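Local structure of D-isomer specific 2-hydroxyacid dehydrogenase family protein (Desulfovibrio vulgaris, 5TX7) at residues L242-V247 against A271-L276; S59-L64 against A83-L88; V174-P179 against R188-V193. The protein probably interconverts D-2-hydroxyacids and the matching 2-oxoacids, with NAD or NADP as the redox cofactor. All coordinates share one frame; numbering follows the deposited sequence.

Contact 1 of 3, residues L242-V247 against A271-L276; sequences LDERAV and ADNPLL
Glu-244, Arg-245 and Val-247 meet Asn-273, Pro-274 and Leu-275 where two helices begin side by side. Just ahead of the first helix, Asp-243 is the N-cap. Its OD1 accepts a weak bond from Arg-245 N at 3.3 Å. Glu-244 comes next and makes the broadest contact of its own segment. Its CG lies anti to its own carbonyl carbon (chi1 -65°), and the extended chain then runs across Leu-275 at about a right angle. CG of Glu-244 rests 3.7 Å from CD1 of Leu-275. At the end of the chain, Asn-273 ND2 gives Glu-244 OE1 a weak, bent hydrogen bond of 3.2 Å. The carboxylate and amide planes are turned 45° apart. The other oxygen, OE2, has the stronger partner, Ser-265 N; the bond from Asn-273 only adds to it. Asn-273 also caps the second helix: its OD1 takes Leu-275 N at 3.0 Å, in the carbonyl plane and on a lone pair. One amide thus serves both its own helix and the neighbouring carboxylate. Arg-245 starts away from the second segment, but its chain curls back. The guanidinium ends with Pro-274 CB 4.2 Å above the centre of one face. Three residues after Glu-244, Val-247 CG1 touches Leu-275 CD2 at 3.8 Å. This apolar end continues inward, with Leu-275 on Leu-261 and Val-247 on Leu-256, both of strand 256-261. Helix 244-253 is the crossover between parallel strands 231-235 and 256-261, and helix 274-277 follows the latter strand, as expected in the NAD-binding Rossmann domain of this family.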
loop_
_atom_site.group_PDB
_atom_site.type_symbol
_atom_site.label_atom_id
_atom_site.label_comp_id
_atom_site.label_asym_id
_atom_site.label_seq_id
_atom_site.Cartn_x
_atom_site.Cartn_y
_atom_site.Cartn_z
ATOM N N LEU A 242 13.289 19.589 0.931
ATOM C CA LEU A 242 13.931 19.122 2.172
ATOM C C LEU A 242 15.321 19.682 2.360
ATOM O O LEU A 242 16.030 19.891 1.378
ATOM C CB LEU A 242 14.148 17.609 2.105
ATOM C CG LEU A 242 13.063 16.646 1.741
ATOM C CD1 LEU A 242 13.589 15.229 1.915
ATOM C CD2 LEU A 242 11.936 16.936 2.682
ATOM N N ASP A 243 15.712 19.864 3.623
ATOM C CA ASP A 243 17.130 19.934 3.997
ATOM C C ASP A 243 17.532 18.483 4.247
ATOM O O ASP A 243 17.192 17.903 5.284
ATOM C CB ASP A 243 17.334 20.817 5.239
ATOM C CG ASP A 243 18.794 20.822 5.749
ATOM O OD1 ASP A 243 19.670 20.145 5.172
ATOM O OD2 ASP A 243 19.077 21.511 6.752
ATOM N N GLU A 244 18.230 17.897 3.278
ATOM C CA GLU A 244 18.569 16.464 3.282
ATOM C C GLU A 244 19.394 16.048 4.503
ATOM O O GLU A 244 19.225 14.939 5.017
ATOM C CB GLU A 244 19.285 16.061 1.971
ATOM C CG GLU A 244 18.410 16.192 0.712
ATOM C CD GLU A 244 19.004 15.536 -0.529
ATOM O OE1 GLU A 244 20.251 15.329 -0.602
ATOM O OE2 GLU A 244 18.219 15.214 -1.464
ATOM N N ARG A 245 20.254 16.951 4.971
ATOM C CA ARG A 245 21.077 16.727 6.165
ATOM C C ARG A 245 20.223 16.555 7.422
ATOM O O ARG A 245 20.356 15.586 8.156
ATOM C CB ARG A 245 22.063 17.895 6.337
ATOM C CG ARG A 245 22.944 17.861 7.582
ATOM C CD ARG A 245 23.680 16.537 7.774
ATOM N NE ARG A 245 24.609 16.249 6.676
ATOM C CZ ARG A 245 25.570 15.320 6.703
ATOM N NH1 ARG A 245 25.773 14.555 7.782
ATOM N NH2 ARG A 245 26.348 15.157 5.631
ATOM N N ALA A 246 19.340 17.509 7.654
ATOM C CA ALA A 246 18.449 17.488 8.815
ATOM C C ALA A 246 17.578 16.240 8.850
ATOM O O ALA A 246 17.349 15.660 9.922
ATOM C CB ALA A 246 17.587 18.737 8.845
ATOM N N VAL A 247 17.116 15.812 7.677
ATOM C CA VAL A 247 16.269 14.622 7.579
ATOM C C VAL A 247 17.085 13.360 7.909
ATOM O O VAL A 247 16.617 12.492 8.651
ATOM C CB VAL A 247 15.579 14.557 6.201
ATOM C CG1 VAL A 247 14.827 13.250 6.006
ATOM C CG2 VAL A 247 14.628 15.739 6.031
ATOM N N ALA A 271 26.976 8.285 -3.938
ATOM C CA ALA A 271 27.122 7.324 -2.841
ATOM C C ALA A 271 27.099 8.003 -1.452
ATOM O O ALA A 271 26.567 7.436 -0.501
ATOM C CB ALA A 271 28.403 6.513 -3.024
ATOM N N ASP A 272 27.644 9.222 -1.371
ATOM C CA ASP A 272 27.700 10.006 -0.133
ATOM C C ASP A 272 26.505 10.968 0.157
ATOM O O ASP A 272 26.604 11.805 1.053
ATOM C CB ASP A 272 29.041 10.765 -0.073
ATOM C CG ASP A 272 29.115 11.956 -1.051
ATOM O OD1 ASP A 272 28.230 12.169 -1.914
ATOM O OD2 ASP A 272 30.132 12.677 -0.976
ATOM N N ASN A 273 25.402 10.858 -0.587
ATOM C CA ASN A 273 24.159 11.549 -0.206
ATOM C C ASN A 273 23.778 11.026 1.178
ATOM O O ASN A 273 23.714 9.811 1.367
ATOM C CB ASN A 273 23.039 11.250 -1.218
ATOM C CG ASN A 273 21.775 12.082 -0.985
ATOM O OD1 ASN A 273 21.257 12.148 0.128
ATOM N ND2 ASN A 273 21.257 12.701 -2.055
ATOM N N PRO A 274 23.531 11.928 2.152
ATOM C CA PRO A 274 23.276 11.433 3.518
ATOM C C PRO A 274 22.020 10.557 3.634
ATOM O O PRO A 274 21.950 9.691 4.509
ATOM C CB PRO A 274 23.131 12.719 4.352
ATOM C CG PRO A 274 22.769 13.778 3.358
ATOM C CD PRO A 274 23.454 13.404 2.080
ATOM N N LEU A 275 21.055 10.743 2.732
ATOM C CA LEU A 275 19.834 9.931 2.733
ATOM C C LEU A 275 20.027 8.481 2.291
ATOM O O LEU A 275 19.184 7.639 2.615
ATOM C CB LEU A 275 18.719 10.633 1.949
ATOM C CG LEU A 275 18.282 11.967 2.595
ATOM C CD1 LEU A 275 17.434 12.793 1.637
ATOM C CD2 LEU A 275 17.576 11.754 3.928
ATOM N N LEU A 276 21.137 8.172 1.619
ATOM C CA LEU A 276 21.483 6.778 1.278
ATOM C C LEU A 276 22.178 6.002 2.406
ATOM O O LEU A 276 22.259 4.776 2.341
ATOM C CB LEU A 276 22.321 6.723 0.001
ATOM C CG LEU A 276 21.528 6.963 -1.270
ATOM C CD1 LEU A 276 22.464 7.309 -2.418
ATOM C CD2 LEU A 276 20.681 5.746 -1.642
#

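Contact 2 of 3, residues S59-L64 against A83-L88; sequences SALQAL and AAAGVL
Leu-61 is the main bump here, and it fits a shallow hollow made by Ala-84 and Ala-85. With CG anti to the carbonyl carbon (chi1 -64°), its branch leans across the gap between the helices. CD1 is the atom that enters. It lies 4.0 Å from Ala-84 CB and 4.1 Å from Ala-85 CB. It also comes down on the backbone, 3.7 Å from Ala-85 N. The small alanines let the leucine approach the helix wall itself. The second bump belongs to the other segment. Leu-88, just past the end of helix 82-87, reaches back with CD1 to Leu-61 CB at 3.6 Å. The two leucines therefore meet root to branch, CB of one against a methyl of the other.

The two helices are crossovers of the parallel five-stranded sheet, in the domain that in this family is usually called the catalytic or substrate-binding domain. Helix 58-62 links strands 48-51 and 69-72. Helix 82-87 links strand 69-72 to strand 92-93. Near the helix starts, Asp-57 OD1 accepts from Ala-60 N and Asp-81 OD1 from Ala-84 N. Leu-67 also touches Leu-61, and Ile-90 and Asn-319 touch Ala-85.

Toward the solvent, Gln-62 forms the outer wall. Its extended chain crosses Leu-88 at about a right angle. CG of Gln-62 sits over the fork of the leucine, 3.9 Å from both CD1 and CD2. The amide contributes little: NE2 of Gln-62 is 4.1 Å from Leu-88 CD2.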
loop_
_atom_site.group_PDB
_atom_site.type_symbol
_atom_site.label_atom_id
_atom_site.label_comp_id
_atom_site.label_asym_id
_atom_site.label_seq_id
_atom_site.Cartn_x
_atom_site.Cartn_y
_atom_site.Cartn_z
ATOM N N SER A 59 18.709 28.437 -28.680
ATOM C CA SER A 59 19.618 28.062 -29.766
ATOM C C SER A 59 19.133 26.819 -30.514
ATOM O O SER A 59 19.232 26.782 -31.722
ATOM C CB SER A 59 21.058 27.903 -29.237
ATOM O OG SER A 59 21.236 26.671 -28.557
ATOM N N ALA A 60 18.602 25.827 -29.804
ATOM C CA ALA A 60 17.964 24.657 -30.445
ATOM C C ALA A 60 16.682 25.017 -31.209
ATOM O O ALA A 60 16.492 24.546 -32.332
ATOM C CB ALA A 60 17.666 23.557 -29.425
ATOM N N LEU A 61 15.831 25.857 -30.605
ATOM C CA LEU A 61 14.570 26.299 -31.219
ATOM C C LEU A 61 14.783 27.106 -32.513
ATOM O O LEU A 61 14.090 26.895 -33.487
ATOM C CB LEU A 61 13.729 27.109 -30.222
ATOM C CG LEU A 61 13.224 26.385 -28.960
ATOM C CD1 LEU A 61 12.899 27.376 -27.832
ATOM C CD2 LEU A 61 12.052 25.455 -29.221
ATOM N N GLN A 62 15.746 28.012 -32.522
ATOM C CA GLN A 62 16.116 28.749 -33.755
ATOM C C GLN A 62 16.781 27.905 -34.849
ATOM O O GLN A 62 16.751 28.274 -36.020
ATOM C CB GLN A 62 17.037 29.921 -33.427
ATOM C CG GLN A 62 16.315 31.036 -32.723
ATOM C CD GLN A 62 17.177 32.245 -32.645
ATOM O OE1 GLN A 62 18.264 32.194 -32.080
ATOM N NE2 GLN A 62 16.715 33.343 -33.234
ATOM N N ALA A 63 17.388 26.785 -34.468
ATOM C CA ALA A 63 17.976 25.824 -35.426
ATOM C C ALA A 63 16.936 24.832 -35.964
ATOM O O ALA A 63 17.275 23.941 -36.745
ATOM C CB ALA A 63 19.127 25.071 -34.781
ATOM N N LEU A 64 15.662 25.005 -35.571
ATOM C CA LEU A 64 14.550 24.205 -36.075
ATOM C C LEU A 64 13.458 25.127 -36.642
ATOM O O LEU A 64 12.379 25.239 -36.075
ATOM C CB LEU A 64 14.005 23.345 -34.933
ATOM C CG LEU A 64 14.971 22.364 -34.271
ATOM C CD1 LEU A 64 14.335 21.786 -33.016
ATOM C CD2 LEU A 64 15.389 21.247 -35.206
ATOM N N ALA A 83 9.482 30.722 -23.042
ATOM C CA ALA A 83 9.490 32.144 -23.434
ATOM C C ALA A 83 10.152 32.342 -24.808
ATOM O O ALA A 83 9.611 33.027 -25.665
ATOM C CB ALA A 83 10.193 32.996 -22.373
ATOM N N ALA A 84 11.314 31.732 -25.007
ATOM C CA ALA A 84 11.988 31.748 -26.302
ATOM C C ALA A 84 11.108 31.138 -27.393
ATOM O O ALA A 84 11.027 31.661 -28.501
ATOM C CB ALA A 84 13.313 30.995 -26.231
ATOM N N ALA A 85 10.457 30.026 -27.071
ATOM C CA ALA A 85 9.495 29.416 -27.990
ATOM C C ALA A 85 8.381 30.391 -28.383
ATOM O O ALA A 85 8.025 30.482 -29.564
ATOM C CB ALA A 85 8.918 28.138 -27.394
ATOM N N GLY A 86 7.859 31.124 -27.400
ATOM C CA GLY A 86 6.808 32.106 -27.620
ATOM C C GLY A 86 7.187 33.166 -28.638
ATOM O O GLY A 86 6.464 33.367 -29.632
ATOM N N VAL A 87 8.339 33.807 -28.426
ATOM C CA VAL A 87 8.777 34.917 -29.286
ATOM C C VAL A 87 9.036 34.466 -30.732
ATOM O O VAL A 87 8.836 35.243 -31.670
ATOM C CB VAL A 87 9.988 35.716 -28.697
ATOM C CG1 VAL A 87 9.677 36.231 -27.289
ATOM C CG2 VAL A 87 11.282 34.914 -28.681
ATOM N N LEU A 88 9.453 33.207 -30.894
ATOM C CA LEU A 88 9.553 32.548 -32.205
ATOM C C LEU A 88 8.199 32.049 -32.754
ATOM O O LEU A 88 8.151 31.468 -33.845
ATOM C CB LEU A 88 10.532 31.356 -32.129
ATOM C CG LEU A 88 11.986 31.609 -31.726
ATOM C CD1 LEU A 88 12.708 30.274 -31.554
ATOM C CD2 LEU A 88 12.708 32.472 -32.743
#

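Contact 3 of 3, residues V174-P179 against R188-V193; sequences VIAYAP and RPFEHV
Phe-190 turns the edge of its ring to Val-174, with CD1 of the ring 3.8 Å from CG1 of the valine. The CG of Phe-190 is anti to its backbone N (chi1 173°), which brings the ring alongside the neighbouring strand. CE1 of Phe-190 then reaches Ala-176 CB at 3.9 Å. His-192 is on the same face of the sheet. Its imidazole takes Phe-190 CE2 over one face, offset toward the rim, while its own CD2 meets Ala-178 CB at 3.6 Å. The Phe-156 ring meets that of Phe-190, with the planes about 20° apart. On the other face, Ile-175 leans obliquely on Val-193, with CB of Ile-175 4.1 Å from CG2 of the valine, and Leu-198 of helix 195-201 touches Val-193. The Tyr-177 side chain leaves the strand away from Val-193, yet Val-193 O lies at the edge of the Tyr-177 ring, near its plane, beside CD1. Pro-179 CD sits over one face of that ring.

The backbones hold these side chains in register. Val-174 and Ala-176 each give an N-H and take one, in the ladder of parallel strands. Val-174 N binds Pro-189 O, and Glu-191 N binds Val-174 O. Ala-176 N binds Glu-191 O at 3.1 Å, nearly straight on to the carbonyl, and Val-193 N binds Ala-176 O at 3.0 Å. Beyond that point a water bridges Ala-178 N and Val-193 O. The strand axes differ by 20°. Strand 190-192 is the outermost strand on this side of a parallel seven-stranded sheet, next to 173-177 and then 150-154, the 3-2-1 half of a Rossmann fold.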
loop_
_atom_site.group_PDB
_atom_site.type_symbol
_atom_site.label_atom_id
_atom_site.label_comp_id
_atom_site.label_asym_id
_atom_site.label_seq_id
_atom_site.Cartn_x
_atom_site.Cartn_y
_atom_site.Cartn_z
ATOM N N VAL A 174 -7.043 14.230 9.138
ATOM C CA VAL A 174 -6.393 14.967 8.068
ATOM C C VAL A 174 -6.314 16.446 8.449
ATOM O O VAL A 174 -7.275 17.031 8.943
ATOM C CB VAL A 174 -7.143 14.806 6.737
ATOM C CG1 VAL A 174 -6.424 15.525 5.615
ATOM C CG2 VAL A 174 -7.308 13.328 6.397
ATOM N N ILE A 175 -5.139 17.027 8.235
ATOM C CA ILE A 175 -4.945 18.461 8.287
ATOM C C ILE A 175 -4.154 18.884 7.062
ATOM O O ILE A 175 -3.278 18.165 6.608
ATOM C CB ILE A 175 -4.262 18.907 9.596
ATOM C CG1 ILE A 175 -2.830 18.341 9.713
ATOM C CG2 ILE A 175 -5.120 18.488 10.790
ATOM C CD1 ILE A 175 -2.166 18.722 11.020
ATOM N N ALA A 176 -4.488 20.045 6.513
ATOM C CA ALA A 176 -3.892 20.518 5.276
ATOM C C ALA A 176 -3.369 21.931 5.418
ATOM O O ALA A 176 -4.060 22.781 5.972
ATOM C CB ALA A 176 -4.925 20.465 4.171
ATOM N N TYR A 177 -2.144 22.166 4.940
ATOM C CA TYR A 177 -1.632 23.513 4.714
ATOM C C TYR A 177 -2.011 23.837 3.289
ATOM O O TYR A 177 -1.460 23.272 2.348
ATOM C CB TYR A 177 -0.113 23.619 4.924
ATOM C CG TYR A 177 0.445 24.984 4.553
ATOM C CD1 TYR A 177 0.033 26.121 5.238
ATOM C CD2 TYR A 177 1.361 25.145 3.493
ATOM C CE1 TYR A 177 0.506 27.388 4.903
ATOM C CE2 TYR A 177 1.840 26.410 3.140
ATOM C CZ TYR A 177 1.410 27.533 3.854
ATOM O OH TYR A 177 1.865 28.802 3.525
ATOM N N ALA A 178 -2.966 24.746 3.140
ATOM C CA ALA A 178 -3.653 24.988 1.874
ATOM C C ALA A 178 -3.608 26.470 1.549
ATOM O O ALA A 178 -4.617 27.171 1.670
ATOM C CB ALA A 178 -5.089 24.487 1.956
ATOM N N PRO A 179 -2.425 26.962 1.131
ATOM C CA PRO A 179 -2.247 28.400 0.884
ATOM C C PRO A 179 -2.965 28.923 -0.376
ATOM O O PRO A 179 -3.531 30.015 -0.340
ATOM C CB PRO A 179 -0.726 28.543 0.765
ATOM C CG PRO A 179 -0.254 27.208 0.281
ATOM C CD PRO A 179 -1.188 26.197 0.872
ATOM N N ARG A 188 -14.749 14.148 7.622
ATOM C CA ARG A 188 -14.220 14.592 8.897
ATOM C C ARG A 188 -13.579 13.403 9.609
ATOM O O ARG A 188 -13.959 12.273 9.337
ATOM C CB ARG A 188 -15.361 15.191 9.722
ATOM C CG ARG A 188 -15.958 16.464 9.125
ATOM C CD ARG A 188 -14.938 17.605 9.041
ATOM N NE ARG A 188 -15.548 18.848 8.578
ATOM C CZ ARG A 188 -15.560 19.313 7.324
ATOM N NH1 ARG A 188 -14.989 18.657 6.302
ATOM N NH2 ARG A 188 -16.182 20.477 7.092
ATOM N N PRO A 189 -12.602 13.617 10.490
ATOM C CA PRO A 189 -12.065 14.936 10.876
ATOM C C PRO A 189 -11.128 15.540 9.834
ATOM O O PRO A 189 -10.249 14.852 9.315
ATOM C CB PRO A 189 -11.269 14.632 12.164
ATOM C CG PRO A 189 -11.729 13.266 12.578
ATOM C CD PRO A 189 -11.977 12.554 11.288
ATOM N N PHE A 190 -11.366 16.808 9.513
ATOM C CA PHE A 190 -10.518 17.570 8.615
ATOM C C PHE A 190 -10.398 18.976 9.144
ATOM O O PHE A 190 -11.360 19.502 9.681
ATOM C CB PHE A 190 -11.099 17.628 7.210
ATOM C CG PHE A 190 -10.340 18.545 6.299
ATOM C CD1 PHE A 190 -9.179 18.114 5.684
ATOM C CD2 PHE A 190 -10.762 19.854 6.087
ATOM C CE1 PHE A 190 -8.449 18.962 4.855
ATOM C CE2 PHE A 190 -10.043 20.707 5.260
ATOM C CZ PHE A 190 -8.884 20.256 4.635
ATOM N N GLU A 191 -9.232 19.589 8.961
ATOM C CA GLU A 191 -9.003 20.962 9.380
ATOM C C GLU A 191 -7.878 21.615 8.553
ATOM O O GLU A 191 -6.913 20.961 8.174
ATOM C CB GLU A 191 -8.653 20.938 10.864
ATOM C CG GLU A 191 -8.612 22.263 11.583
ATOM C CD GLU A 191 -8.114 22.117 13.021
ATOM O OE1 GLU A 191 -8.320 21.036 13.633
ATOM O OE2 GLU A 191 -7.514 23.091 13.542
ATOM N N HIS A 192 -8.037 22.890 8.233
ATOM C CA HIS A 192 -6.947 23.704 7.670
ATOM C C HIS A 192 -6.031 24.216 8.785
ATOM O O HIS A 192 -6.511 24.673 9.811
ATOM C CB HIS A 192 -7.487 24.900 6.878
ATOM C CG HIS A 192 -8.107 24.524 5.576
ATOM N ND1 HIS A 192 -9.450 24.686 5.316
ATOM C CD2 HIS A 192 -7.572 23.971 4.466
ATOM C CE1 HIS A 192 -9.712 24.265 4.092
ATOM N NE2 HIS A 192 -8.589 23.829 3.553
ATOM N N VAL A 193 -4.726 24.158 8.562
ATOM C CA VAL A 193 -3.745 24.626 9.544
ATOM C C VAL A 193 -2.633 25.421 8.888
ATOM O O VAL A 193 -2.372 25.253 7.706
ATOM C CB VAL A 193 -3.089 23.448 10.307
ATOM C CG1 VAL A 193 -4.132 22.692 11.118
ATOM C CG2 VAL A 193 -2.354 22.497 9.364
HETATM O O HOH W 1 -3.915 26.089 5.385
#

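Overall arrangement
The three contacts follow one another along the chain without touching: contact 2 comes first, then contact 3, then contact 1. Contacts 1 and 3 belong to the same Rossmann domain: contact 3 is in the sheet, at its 190-192 edge, and contact 1 packs beside it, against strand 256-261. Their centres are 29 Å apart and their nearest atoms about 13 Å. Contact 2 is in the five-stranded domain, with its centre 38 Å from that of contact 1 and 43 Å from that of contact 3. In this family the active site usually lies in the cleft between the two domains. A probable glycine-rich cofactor loop, with Gly-155, follows strand 150-154 and lies near, without touching, the side chain of Tyr-177.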